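Local coordinates for protein putative secreted endoglycosylceramidase (Rhodococcus hoagii, PDB 6JYZ) that probably hydrolyses O-glycosidic bonds of glycolipids, as an endogalactosylceramidase of glycoside hydrolase family 5, at residues M74-F79 and R456-W461; D127-Y132 and A180-A185; I149-A154 and G171-S176. One frame throughout, in Å; residues are numbered along the deposited sequence.

Contact 1: M74-F79 and R456-W461; sequences MAALGF and RVDGGW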
# COMPACT_ATOMS: atom_id res chain seq x y z
N MET A 74 -14.23 -6.23 2.40
CA MET A 74 -12.81 -6.50 2.74
C MET A 74 -12.75 -7.32 4.02
O MET A 74 -11.93 -8.26 4.09
CB MET A 74 -12.08 -5.18 3.00
CG MET A 74 -11.92 -4.40 1.68
SD MET A 74 -11.27 -2.70 2.06
CE MET A 74 -12.19 -1.77 0.83
N ALA A 75 -13.53 -6.94 5.02
CA ALA A 75 -13.52 -7.70 6.27
C ALA A 75 -13.98 -9.15 6.03
O ALA A 75 -13.52 -10.03 6.77
CB ALA A 75 -14.40 -7.03 7.28
N ALA A 76 -14.83 -9.37 5.02
CA ALA A 76 -15.30 -10.72 4.74
C ALA A 76 -14.24 -11.56 4.06
O ALA A 76 -14.45 -12.80 3.92
CB ALA A 76 -16.59 -10.62 3.96
N LEU A 77 -13.09 -11.00 3.63
CA LEU A 77 -11.92 -11.75 3.20
C LEU A 77 -10.88 -11.82 4.31
O LEU A 77 -9.78 -12.33 4.03
CB LEU A 77 -11.32 -11.13 1.93
CG LEU A 77 -12.27 -11.19 0.76
CD1 LEU A 77 -11.80 -10.25 -0.36
CD2 LEU A 77 -12.38 -12.61 0.20
N GLY A 78 -11.19 -11.29 5.49
CA GLY A 78 -10.25 -11.39 6.61
C GLY A 78 -9.31 -10.17 6.75
O GLY A 78 -8.52 -10.15 7.68
N PHE A 79 -9.41 -9.19 5.83
CA PHE A 79 -8.41 -8.11 5.85
C PHE A 79 -8.55 -7.25 7.09
O PHE A 79 -9.67 -6.94 7.52
CB PHE A 79 -8.65 -7.23 4.63
CG PHE A 79 -8.46 -7.88 3.30
CD1 PHE A 79 -7.87 -9.13 3.17
CD2 PHE A 79 -8.83 -7.20 2.14
CE1 PHE A 79 -7.67 -9.69 1.89
CE2 PHE A 79 -8.66 -7.77 0.89
CZ PHE A 79 -8.06 -9.00 0.77
N ARG A 456 -18.75 -16.90 14.38
CA ARG A 456 -19.01 -16.76 12.98
C ARG A 456 -19.15 -15.29 12.70
O ARG A 456 -19.83 -14.54 13.43
CB ARG A 456 -20.27 -17.54 12.43
CG ARG A 456 -20.44 -17.49 10.91
CD ARG A 456 -21.75 -18.05 10.31
NE ARG A 456 -21.92 -19.46 10.64
CZ ARG A 456 -21.45 -20.46 9.88
NH1 ARG A 456 -20.73 -20.22 8.80
NH2 ARG A 456 -21.72 -21.73 10.19
N VAL A 457 -18.46 -14.91 11.66
CA VAL A 457 -18.57 -13.56 11.24
C VAL A 457 -18.86 -13.66 9.77
O VAL A 457 -18.79 -14.72 9.04
CB VAL A 457 -17.34 -12.64 11.60
CG1 VAL A 457 -17.00 -12.78 13.09
CG2 VAL A 457 -16.15 -13.19 10.69
N ASP A 458 -19.13 -12.52 9.19
CA ASP A 458 -19.35 -12.62 7.78
C ASP A 458 -18.12 -13.10 6.94
O ASP A 458 -17.02 -12.55 7.05
CB ASP A 458 -19.80 -11.21 7.35
CG ASP A 458 -20.43 -11.26 5.98
OD1 ASP A 458 -21.31 -12.14 5.76
OD2 ASP A 458 -20.19 -10.29 5.24
N GLY A 459 -18.19 -14.13 6.11
CA GLY A 459 -17.14 -14.73 5.31
C GLY A 459 -16.17 -15.72 6.06
O GLY A 459 -15.29 -16.28 5.45
N GLY A 460 -16.36 -15.88 7.34
CA GLY A 460 -15.42 -16.72 8.07
C GLY A 460 -15.73 -16.69 9.52
O GLY A 460 -16.89 -16.67 9.93
N TRP A 461 -14.65 -16.68 10.32
CA TRP A 461 -14.68 -16.86 11.73
C TRP A 461 -13.61 -16.01 12.38
O TRP A 461 -12.51 -15.87 11.83
CB TRP A 461 -14.40 -18.31 12.13
CG TRP A 461 -15.37 -19.25 11.51
CD1 TRP A 461 -15.37 -19.72 10.23
CD2 TRP A 461 -16.48 -19.83 12.20
NE1 TRP A 461 -16.47 -20.52 10.05
CE2 TRP A 461 -17.12 -20.65 11.24
CE3 TRP A 461 -16.98 -19.76 13.50
CZ2 TRP A 461 -18.29 -21.35 11.56
CZ3 TRP A 461 -18.10 -20.49 13.84
CH2 TRP A 461 -18.73 -21.28 12.86
O HOH W 1 -13.63 -15.37 3.33

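Contact 2: D127-Y132 and A180-A185; sequences DAWGPY and ARAFQA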
# COMPACT_ATOMS: atom_id res chain seq x y z
N ASP A 127 1.42 7.87 -9.65
CA ASP A 127 2.14 7.09 -10.66
C ASP A 127 2.60 8.08 -11.71
O ASP A 127 1.83 8.95 -12.11
CB ASP A 127 1.23 6.08 -11.39
CG ASP A 127 0.54 5.13 -10.45
OD1 ASP A 127 1.20 4.16 -10.01
OD2 ASP A 127 -0.65 5.34 -10.14
N ALA A 128 3.86 7.96 -12.16
CA ALA A 128 4.33 8.85 -13.22
C ALA A 128 4.04 10.31 -12.89
O ALA A 128 3.62 11.09 -13.75
CB ALA A 128 3.79 8.46 -14.59
N TRP A 129 4.29 10.65 -11.61
CA TRP A 129 4.18 12.03 -11.10
C TRP A 129 2.74 12.54 -10.90
O TRP A 129 2.46 13.01 -9.78
CB TRP A 129 5.01 13.05 -11.93
CG TRP A 129 4.88 14.44 -11.36
CD1 TRP A 129 4.08 15.43 -11.89
CD2 TRP A 129 5.45 14.94 -10.14
NE1 TRP A 129 4.20 16.53 -11.07
CE2 TRP A 129 4.99 16.26 -9.97
CE3 TRP A 129 6.30 14.39 -9.16
CZ2 TRP A 129 5.32 17.02 -8.85
CZ3 TRP A 129 6.61 15.15 -8.05
CH2 TRP A 129 6.10 16.45 -7.90
N GLY A 130 1.90 12.54 -11.92
CA GLY A 130 0.56 13.07 -11.69
C GLY A 130 -0.34 12.99 -12.89
O GLY A 130 0.00 12.42 -13.92
N PRO A 131 -1.56 13.56 -12.76
CA PRO A 131 -2.50 13.54 -13.88
C PRO A 131 -2.11 14.38 -15.08
O PRO A 131 -2.74 14.19 -16.11
CB PRO A 131 -3.82 14.17 -13.29
CG PRO A 131 -3.65 14.01 -11.77
CD PRO A 131 -2.14 14.15 -11.52
N TYR A 132 -1.13 15.28 -14.93
CA TYR A 132 -0.94 16.31 -15.96
C TYR A 132 0.30 16.05 -16.77
O TYR A 132 0.74 16.99 -17.47
CB TYR A 132 -0.94 17.71 -15.28
CG TYR A 132 -2.25 17.96 -14.57
CD1 TYR A 132 -3.37 18.34 -15.31
CD2 TYR A 132 -2.41 17.71 -13.24
CE1 TYR A 132 -4.63 18.47 -14.70
CE2 TYR A 132 -3.65 17.82 -12.59
CZ TYR A 132 -4.73 18.18 -13.34
OH TYR A 132 -5.98 18.31 -12.74
N ALA A 180 10.34 12.48 -15.42
CA ALA A 180 11.61 12.55 -14.72
C ALA A 180 11.96 13.98 -14.32
O ALA A 180 12.45 14.24 -13.20
CB ALA A 180 12.72 11.92 -15.57
N ARG A 181 11.73 14.93 -15.22
CA ARG A 181 12.06 16.32 -14.95
C ARG A 181 11.15 16.85 -13.83
O ARG A 181 11.62 17.59 -12.99
CB ARG A 181 11.87 17.14 -16.25
CG ARG A 181 12.21 18.62 -16.09
CD ARG A 181 13.66 18.86 -15.83
NE ARG A 181 14.03 20.23 -15.42
CZ ARG A 181 14.10 20.60 -14.20
NH1 ARG A 181 13.66 19.83 -13.20
NH2 ARG A 181 14.64 21.76 -13.89
N ALA A 182 9.85 16.52 -13.86
CA ALA A 182 8.93 17.00 -12.81
C ALA A 182 9.34 16.44 -11.47
O ALA A 182 9.29 17.14 -10.45
CB ALA A 182 7.50 16.61 -13.12
N PHE A 183 9.75 15.16 -11.40
CA PHE A 183 10.24 14.63 -10.14
C PHE A 183 11.50 15.34 -9.70
O PHE A 183 11.68 15.62 -8.50
CB PHE A 183 10.56 13.11 -10.23
CG PHE A 183 9.40 12.27 -9.72
CD1 PHE A 183 9.27 12.11 -8.35
CD2 PHE A 183 8.52 11.65 -10.59
CE1 PHE A 183 8.20 11.31 -7.87
CE2 PHE A 183 7.47 10.88 -10.10
CZ PHE A 183 7.34 10.74 -8.78
N GLN A 184 12.44 15.63 -10.63
CA GLN A 184 13.67 16.27 -10.21
C GLN A 184 13.37 17.69 -9.69
O GLN A 184 13.99 18.13 -8.72
CB GLN A 184 14.72 16.30 -11.33
CG GLN A 184 16.10 16.70 -10.78
CD GLN A 184 16.55 15.73 -9.71
OE1 GLN A 184 16.37 14.50 -9.85
NE2 GLN A 184 17.17 16.23 -8.65
N ALA A 185 12.41 18.40 -10.33
CA ALA A 185 12.02 19.72 -9.82
C ALA A 185 11.50 19.61 -8.41
O ALA A 185 11.83 20.43 -7.55
CB ALA A 185 10.94 20.27 -10.71

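Contact 3: I149-A154 and G171-S176; sequences IGWDGA and GQREAS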
# COMPACT_ATOMS: atom_id res chain seq x y z
N ILE A 149 0.27 9.05 -21.15
CA ILE A 149 -1.06 9.45 -20.71
C ILE A 149 -0.90 10.02 -19.30
O ILE A 149 0.17 9.97 -18.70
CB ILE A 149 -2.06 8.29 -20.70
CG1 ILE A 149 -1.68 7.16 -19.73
CG2 ILE A 149 -2.22 7.75 -22.14
CD1 ILE A 149 -2.74 6.02 -19.66
N GLY A 150 -1.96 10.66 -18.80
CA GLY A 150 -1.97 11.17 -17.44
C GLY A 150 -2.29 10.08 -16.41
O GLY A 150 -3.03 9.13 -16.71
N TRP A 151 -1.77 10.30 -15.19
CA TRP A 151 -1.93 9.30 -14.13
C TRP A 151 -2.53 9.96 -12.89
O TRP A 151 -3.71 10.35 -12.95
CB TRP A 151 -0.59 8.58 -13.89
CG TRP A 151 -0.17 7.77 -15.08
CD1 TRP A 151 0.51 8.22 -16.18
CD2 TRP A 151 -0.48 6.40 -15.30
NE1 TRP A 151 0.65 7.20 -17.07
CE2 TRP A 151 0.05 6.07 -16.57
CE3 TRP A 151 -1.06 5.38 -14.52
CZ2 TRP A 151 -0.07 4.79 -17.12
CZ3 TRP A 151 -1.18 4.11 -15.08
CH2 TRP A 151 -0.68 3.83 -16.35
N ASP A 152 -1.79 10.08 -11.82
CA ASP A 152 -2.33 10.50 -10.51
C ASP A 152 -1.17 10.92 -9.66
O ASP A 152 -0.06 10.38 -9.83
CB ASP A 152 -3.12 9.36 -9.83
CG ASP A 152 -2.26 8.13 -9.58
OD1 ASP A 152 -1.83 7.50 -10.63
OD2 ASP A 152 -2.01 7.78 -8.44
N GLY A 153 -1.41 11.86 -8.73
CA GLY A 153 -0.37 12.32 -7.83
C GLY A 153 -0.45 13.82 -7.67
O GLY A 153 -1.37 14.34 -6.99
N ALA A 154 0.50 14.52 -8.23
CA ALA A 154 0.65 15.94 -7.97
C ALA A 154 -0.30 16.80 -8.80
O ALA A 154 -0.63 16.49 -9.92
CB ALA A 154 2.09 16.30 -8.33
N GLY A 171 6.41 2.62 -23.80
CA GLY A 171 5.11 2.68 -23.12
C GLY A 171 5.27 2.64 -21.60
O GLY A 171 4.24 2.69 -20.92
N GLN A 172 6.46 2.58 -21.06
CA GLN A 172 6.59 2.56 -19.61
C GLN A 172 6.36 3.96 -19.05
O GLN A 172 7.04 4.93 -19.40
CB GLN A 172 8.03 2.14 -19.26
CG GLN A 172 8.21 2.00 -17.75
CD GLN A 172 9.62 1.97 -17.23
OE1 GLN A 172 10.57 1.68 -17.96
NE2 GLN A 172 9.77 2.33 -15.95
N ARG A 173 5.36 4.09 -18.16
CA ARG A 173 4.90 5.43 -17.75
C ARG A 173 5.99 6.28 -17.11
O ARG A 173 6.02 7.52 -17.30
CB ARG A 173 3.68 5.26 -16.83
CG ARG A 173 4.00 4.61 -15.48
CD ARG A 173 2.76 4.24 -14.70
NE ARG A 173 3.13 3.50 -13.50
CZ ARG A 173 2.32 2.71 -12.82
NH1 ARG A 173 1.03 2.73 -13.13
NH2 ARG A 173 2.80 1.98 -11.82
N GLU A 174 6.91 5.66 -16.39
CA GLU A 174 7.97 6.40 -15.73
C GLU A 174 9.09 6.81 -16.68
O GLU A 174 9.84 7.73 -16.32
CB GLU A 174 8.63 5.58 -14.62
CG GLU A 174 7.71 5.20 -13.46
CD GLU A 174 6.85 4.01 -13.71
OE1 GLU A 174 7.02 3.29 -14.73
OE2 GLU A 174 5.97 3.77 -12.81
N ALA A 175 9.14 6.22 -17.87
CA ALA A 175 10.27 6.47 -18.76
C ALA A 175 10.01 7.62 -19.72
O ALA A 175 10.29 7.53 -20.90
CB ALA A 175 10.55 5.16 -19.52
N SER A 176 9.49 8.72 -19.19
CA SER A 176 9.20 9.91 -19.95
C SER A 176 10.09 11.01 -19.43
O SER A 176 10.23 11.24 -18.21
CB SER A 176 7.73 10.13 -19.70
OG SER A 176 7.41 11.44 -19.46

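Contact 1: M74-F79 and R456-W461
Ala76 and Gly459 bring two turns together, their CA atoms 4.4 Å apart, where the end of helix 68-75 meets a two-residue hairpin between strands 452-457 and 460-467. Two CA-H...O contacts run in opposite senses between the backbones: Ala76 CA reaches Asp458 O at 3.4 Å, and Gly459 CA reaches Ala76 O at 3.6 Å. One water donates to both Ala76 O and Gly459 O, each 2.8 Å from it, so the two carbonyls are linked through it rather than by a direct bond. The side chains add little. The methyl of Ala76 lies 3.8 Å from Asp458 OD2; with CG of Asp458 anti to the backbone N (chi1 -164°), the torsion sets the carboxylate beside that methyl. Gly459 sits at positive phi in a type II turn, and a beta carbon there would run into Ala76 O. Gly78, the first residue to leave helical angles, takes positive phi in a Schellman motif, and its carbonyl is bonded to Tyr409 OH. This is a surface contact of modest area between the (beta/alpha)8 barrel of family 5 and the beta-sandwich formed by the C-terminal strands.

Contact 2: D127-Y132 and A180-A185
Trp129 lays its indole against one side of helix 177-187, with Ala182 over one face and Phe183 against its edge. The dense part of the contact is made by these three residues. Ala182 CB sits squarely over the five-membered ring, 3.7 Å from its centroid and only 6° off the normal, a CH-pi contact. The six-membered ring turns its edge to Phe183 in a T-shaped stack, centroids 4.9 Å apart and planes at 78°; CE3 of Trp129 is the atom poised over the middle of the Phe183 ring. The rim of that ring also presses on the backbone, with Phe183 CE2 3.5 Å from Trp129 N. Because Trp129 has CG anti to its own N (chi1 -179°), the indole is thrown outward from the loop onto the helix. In the (beta/alpha)8 barrel of family 5, this pins the start of the long excursion after strand 119-124 to the helix that ends it. Cutting Phe183 back to an alanine would probably deprive the Trp129 edge of its aromatic face and open a gap beside the loop backbone. The indole NE1 is satisfied by Thr159 OG1. Packing thins out away from these rings: Tyr132, exposed, does not touch the helix segment, and Arg181, partly exposed, turns to a salt bridge with Glu190.

Contact 3: I149-A154 and G171-S176
Trp151 offers its indole face to the side chain of Arg173, which crosses it at about a right angle. Extended from CG to NE, the arginine chain passes over the ring: CB lies 3.6 Å from Trp151 NE1, and CD stands over the six-membered ring, 3.6 Å from its centroid and 5° off the normal. Farther along, the guanidinium stands on edge above the indole, the two planes 86° apart. Its NH1 points down to the far rim, 3.3 Å from Trp151 CZ3, while CZ is off-centre at 4.8 Å from the ring centroid. The cation-pi contact is thus made by an edge, with the aliphatic CD taking the place over the ring centre. On the opposite face of the indole Ile149 CD1 packs near the rim, and His370 meets the Trp151 ring edge-to-face. Glu174 restrains the turn of the guanidinium: Arg173 NE donates a nearly straight hydrogen bond to its OE2 at 2.9 Å, part of a salt bridge, arriving from above the carboxylate plane. The other oxygen, Glu174 OE1, accepts from Gln172 NE2 at 3.2 Å. Asp127 adds a long, weak ion pair at NH2. With carboxylate and indole at different edges of one cation, the positive charge is likely to be stabilised, and the arginine joins two parts of the same long loop through its methylenes as much as through its charge.

How the contacts relate
From the N terminus, the chain reaches the end of helix 68-75, where contact 1 opens; it closes only at the hairpin 456-461, so it spans most of the barrel and joins it to the C-terminal beta-sandwich. Inside that span, contact 2 closes the long loop after strand 119-124 onto helix 177-187, and contact 3 nests in turn within this loop, across which the disulfide Cys141-Cys167 also runs. Contacts 2 and 3 have centres 7 Å apart and share backbone pairing, Asp127 N to Asp152 O and Trp129 O to Ala154 N, each 2.9 Å. Both lie across the chain's centre from contact 1, about 17 Å away at the nearest atoms.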